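Putative uncharacterized protein (Campylobacter jejuni, PDB 5TPU) is of unknown function but belongs to the WxcM-like branch of the cupin clan and holds thymidine-5'-diphosphate in its pocket. Local coordinates at residues 98-103 with 127-132. The protein carries 3 engineered substitutions. Residues are numbered along the deposited sequence; the frame is centred on the assembly and turned at random.
Sequences NMWREM and RNYDEF. With TYD (thymidine-5'-diphosphate), chain E.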
loop_
_atom_site.group_PDB
_atom_site.type_symbol
_atom_site.label_atom_id
_atom_site.label_comp_id
_atom_site.label_asym_id
_atom_site.label_seq_id
_atom_site.Cartn_x
_atom_site.Cartn_y
_atom_site.Cartn_z
ATOM N N ASN A 98 2.069 -21.625 -2.718
ATOM C CA ASN A 98 1.446 -22.614 -3.580
ATOM C C ASN A 98 -0.018 -22.397 -3.880
ATOM O O ASN A 98 -0.806 -23.317 -3.776
ATOM C CB ASN A 98 1.700 -24.013 -3.022
ATOM C CG ASN A 98 3.177 -24.351 -3.037
ATOM O OD1 ASN A 98 3.852 -24.354 -1.994
ATOM N ND2 ASN A 98 3.707 -24.534 -4.242
ATOM N N MET A 99 -0.369 -21.175 -4.285
ATOM C CA MET A 99 -1.755 -20.845 -4.610
ATOM C C MET A 99 -1.985 -20.302 -6.019
ATOM O O MET A 99 -1.264 -19.462 -6.542
ATOM C CB MET A 99 -2.235 -19.827 -3.612
ATOM C CG MET A 99 -2.286 -20.322 -2.179
ATOM S SD MET A 99 -3.542 -21.594 -1.963
ATOM C CE MET A 99 -5.089 -20.819 -2.349
ATOM N N TRP A 100 -3.015 -20.840 -6.638
ATOM C CA TRP A 100 -3.469 -20.413 -7.930
ATOM C C TRP A 100 -4.534 -19.383 -7.568
ATOM O O TRP A 100 -5.258 -19.535 -6.561
ATOM C CB TRP A 100 -4.080 -21.567 -8.665
ATOM C CG TRP A 100 -4.661 -21.282 -9.976
ATOM C CD1 TRP A 100 -5.948 -20.870 -10.265
ATOM C CD2 TRP A 100 -4.017 -21.478 -11.228
ATOM N NE1 TRP A 100 -6.106 -20.760 -11.621
ATOM C CE2 TRP A 100 -4.930 -21.112 -12.233
ATOM C CE3 TRP A 100 -2.735 -21.877 -11.597
ATOM C CZ2 TRP A 100 -4.601 -21.170 -13.597
ATOM C CZ3 TRP A 100 -2.431 -21.938 -12.943
ATOM C CH2 TRP A 100 -3.355 -21.608 -13.916
ATOM N N ARG A 101 -4.565 -18.302 -8.330
ATOM C CA ARG A 101 -5.546 -17.243 -8.070
ATOM C C ARG A 101 -5.853 -16.510 -9.319
ATOM O O ARG A 101 -5.072 -16.490 -10.264
ATOM C CB ARG A 101 -5.074 -16.256 -7.025
ATOM C CG ARG A 101 -4.225 -15.113 -7.538
ATOM C CD ARG A 101 -2.887 -15.514 -8.130
ATOM N NE ARG A 101 -2.158 -16.407 -7.229
ATOM C CZ ARG A 101 -1.411 -16.012 -6.203
ATOM N NH1 ARG A 101 -1.298 -14.723 -5.869
ATOM N NH2 ARG A 101 -0.752 -16.902 -5.499
ATOM N N GLU A 102 -7.047 -15.957 -9.323
ATOM C CA GLU A 102 -7.494 -15.212 -10.434
ATOM C C GLU A 102 -8.423 -14.135 -9.925
ATOM O O GLU A 102 -9.296 -14.371 -9.074
ATOM C CB GLU A 102 -8.036 -16.151 -11.506
ATOM C CG GLU A 102 -9.509 -16.451 -11.599
ATOM C CD GLU A 102 -9.969 -16.348 -13.038
ATOM O OE1 GLU A 102 -9.639 -15.332 -13.654
ATOM O OE2 GLU A 102 -10.638 -17.255 -13.561
ATOM N N MET A 103 -8.147 -12.920 -10.387
ATOM C CA MET A 103 -8.890 -11.739 -9.950
ATOM C C MET A 103 -9.784 -11.212 -11.064
ATOM O O MET A 103 -9.346 -11.056 -12.195
ATOM C CB MET A 103 -7.902 -10.695 -9.545
ATOM C CG MET A 103 -6.813 -11.246 -8.660
ATOM S SD MET A 103 -6.147 -9.948 -7.648
ATOM C CE MET A 103 -5.018 -9.080 -8.706
ATOM N N ARG A 127 1.600 -20.153 -15.169
ATOM C CA ARG A 127 0.427 -19.961 -15.971
ATOM C C ARG A 127 -0.220 -21.232 -16.438
ATOM O O ARG A 127 -1.386 -21.203 -16.746
ATOM C CB ARG A 127 0.818 -19.106 -17.159
ATOM C CG ARG A 127 1.488 -17.861 -16.620
ATOM C CD ARG A 127 1.286 -16.703 -17.541
ATOM N NE ARG A 127 2.166 -15.622 -17.140
ATOM C CZ ARG A 127 1.796 -14.474 -16.566
ATOM N NH1 ARG A 127 0.510 -14.211 -16.256
ATOM N NH2 ARG A 127 2.758 -13.590 -16.270
ATOM N N ASN A 128 0.487 -22.355 -16.487
ATOM C CA ASN A 128 -0.219 -23.624 -16.776
ATOM C C ASN A 128 -0.717 -24.297 -15.486
ATOM O O ASN A 128 0.044 -24.594 -14.561
ATOM C CB ASN A 128 0.615 -24.592 -17.631
ATOM C CG ASN A 128 -0.146 -25.883 -17.976
ATOM O OD1 ASN A 128 -1.353 -25.866 -18.256
ATOM N ND2 ASN A 128 0.554 -27.011 -17.934
ATOM N N TYR A 129 -2.023 -24.505 -15.440
ATOM C CA TYR A 129 -2.673 -25.103 -14.289
ATOM C C TYR A 129 -2.111 -26.487 -13.986
ATOM O O TYR A 129 -1.889 -26.816 -12.827
ATOM C CB TYR A 129 -4.194 -25.151 -14.503
ATOM C CG TYR A 129 -4.912 -25.586 -13.264
ATOM C CD1 TYR A 129 -4.700 -24.916 -12.062
ATOM C CD2 TYR A 129 -5.773 -26.687 -13.273
ATOM C CE1 TYR A 129 -5.324 -25.313 -10.907
ATOM C CE2 TYR A 129 -6.402 -27.099 -12.109
ATOM C CZ TYR A 129 -6.172 -26.409 -10.928
ATOM O OH TYR A 129 -6.770 -26.782 -9.750
ATOM N N ASP A 130 -1.819 -27.270 -15.023
ATOM C CA ASP A 130 -1.331 -28.632 -14.794
ATOM C C ASP A 130 0.072 -28.584 -14.224
ATOM O O ASP A 130 0.418 -29.423 -13.390
ATOM C CB ASP A 130 -1.416 -29.505 -16.048
ATOM C CG ASP A 130 -2.716 -29.292 -16.790
ATOM O OD1 ASP A 130 -3.685 -30.010 -16.482
ATOM O OD2 ASP A 130 -2.790 -28.350 -17.617
ATOM N N GLU A 131 0.859 -27.583 -14.614
ATOM C CA GLU A 131 2.156 -27.419 -14.009
ATOM C C GLU A 131 2.036 -27.099 -12.526
ATOM O O GLU A 131 2.854 -27.556 -11.704
ATOM C CB GLU A 131 2.956 -26.340 -14.725
ATOM C CG GLU A 131 4.381 -26.280 -14.236
ATOM C CD GLU A 131 5.168 -25.102 -14.795
ATOM O OE1 GLU A 131 5.994 -24.583 -14.037
ATOM O OE2 GLU A 131 5.000 -24.690 -15.960
ATOM N N PHE A 132 1.028 -26.292 -12.200
ATOM C CA PHE A 132 0.732 -25.967 -10.798
ATOM C C PHE A 132 0.428 -27.251 -10.012
ATOM O O PHE A 132 1.001 -27.478 -8.947
ATOM C CB PHE A 132 -0.479 -25.019 -10.710
ATOM C CG PHE A 132 -0.958 -24.763 -9.324
ATOM C CD1 PHE A 132 -0.108 -24.217 -8.380
ATOM C CD2 PHE A 132 -2.261 -25.036 -8.979
ATOM C CE1 PHE A 132 -0.563 -23.942 -7.107
ATOM C CE2 PHE A 132 -2.719 -24.777 -7.693
ATOM C CZ PHE A 132 -1.871 -24.210 -6.766
HETATM P PA TYD E . 0.389 -9.014 -13.697
HETATM O O1A TYD E . -1.044 -8.748 -14.062
HETATM O O2A TYD E . 0.832 -9.440 -12.347
HETATM O O3A TYD E . 1.125 -10.041 -14.681
HETATM P PB TYD E . 0.658 -10.462 -16.172
HETATM O O1B TYD E . 2.013 -10.909 -16.746
HETATM O O2B TYD E . 0.172 -9.194 -16.807
HETATM O O3B TYD E . -0.403 -11.490 -15.939
HETATM O "O5'" TYD E . 1.125 -7.623 -13.738
HETATM C "C5'" TYD E . 0.720 -6.610 -14.653
HETATM C "C4'" TYD E . 1.944 -5.972 -15.251
HETATM O "O4'" TYD E . 2.829 -5.429 -14.267
HETATM C "C3'" TYD E . 2.749 -6.992 -15.996
HETATM O "O3'" TYD E . 3.038 -6.357 -17.256
HETATM C "C2'" TYD E . 3.922 -7.335 -15.059
HETATM C "C1'" TYD E . 4.071 -6.045 -14.294
HETATM N N1 TYD E . 4.411 -6.129 -12.901
HETATM C C2 TYD E . 5.529 -5.403 -12.433
HETATM O O2 TYD E . 6.209 -4.702 -13.235
HETATM N N3 TYD E . 5.861 -5.452 -11.135
HETATM C C4 TYD E . 5.149 -6.156 -10.229
HETATM O O4 TYD E . 5.494 -6.150 -9.027
HETATM C C5 TYD E . 3.965 -6.890 -10.703
HETATM C C5M TYD E . 3.108 -7.697 -9.793
HETATM C C6 TYD E . 3.629 -6.828 -12.045
#
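Arg127 meets Trp100 through its backbone alone: its O lies 3.5 Å from Trp100 CH2, at the edge of the indole and near the ring plane. Its CB points away from the strand, and the chain, extended from CG to NE, carries the guanidinium to thymidine-5'-diphosphate, where NH1 donates to O3B over 2.9 Å and NH2 makes a weak bond to O1B. Arg39, Arg52 and Tyr125, with Arg21 from the second subunit, are also hydrogen-bonded to it. Asn128, the N-cap residue, leads into helix 129-135, and its O accepts from Phe132 N in the first turn. Here a short C-terminal helix packs beside a sheet of the cupin fold, where Trp100 of strand 99-104 forms an aromatic cluster with Tyr129 and Phe132. Tyr129 has CG anti to its N (chi1 -172°), which brings its ring edge toward the Trp100 face. The pair is edge-to-face (T-shaped), planes at 72°. Tyr129 CD1 stands 3.6 Å from Trp100 CD2, and Tyr129 CB adds a CH-pi contact to the six-membered ring of Trp100. The Tyr129 hydroxyl is hydrogen-bonded to Asn76 of the adjoining strand 71-76, tying the far end of the phenol to the sheet. One turn on, buried Phe132 offers a face to Trp100 CB, which lies 4.0 Å from the ring centroid. Phe132 CZ comes within 3.3 Å of Asn98 O at the ring edge; the same side chain also touches Ala56 of strand 55-57.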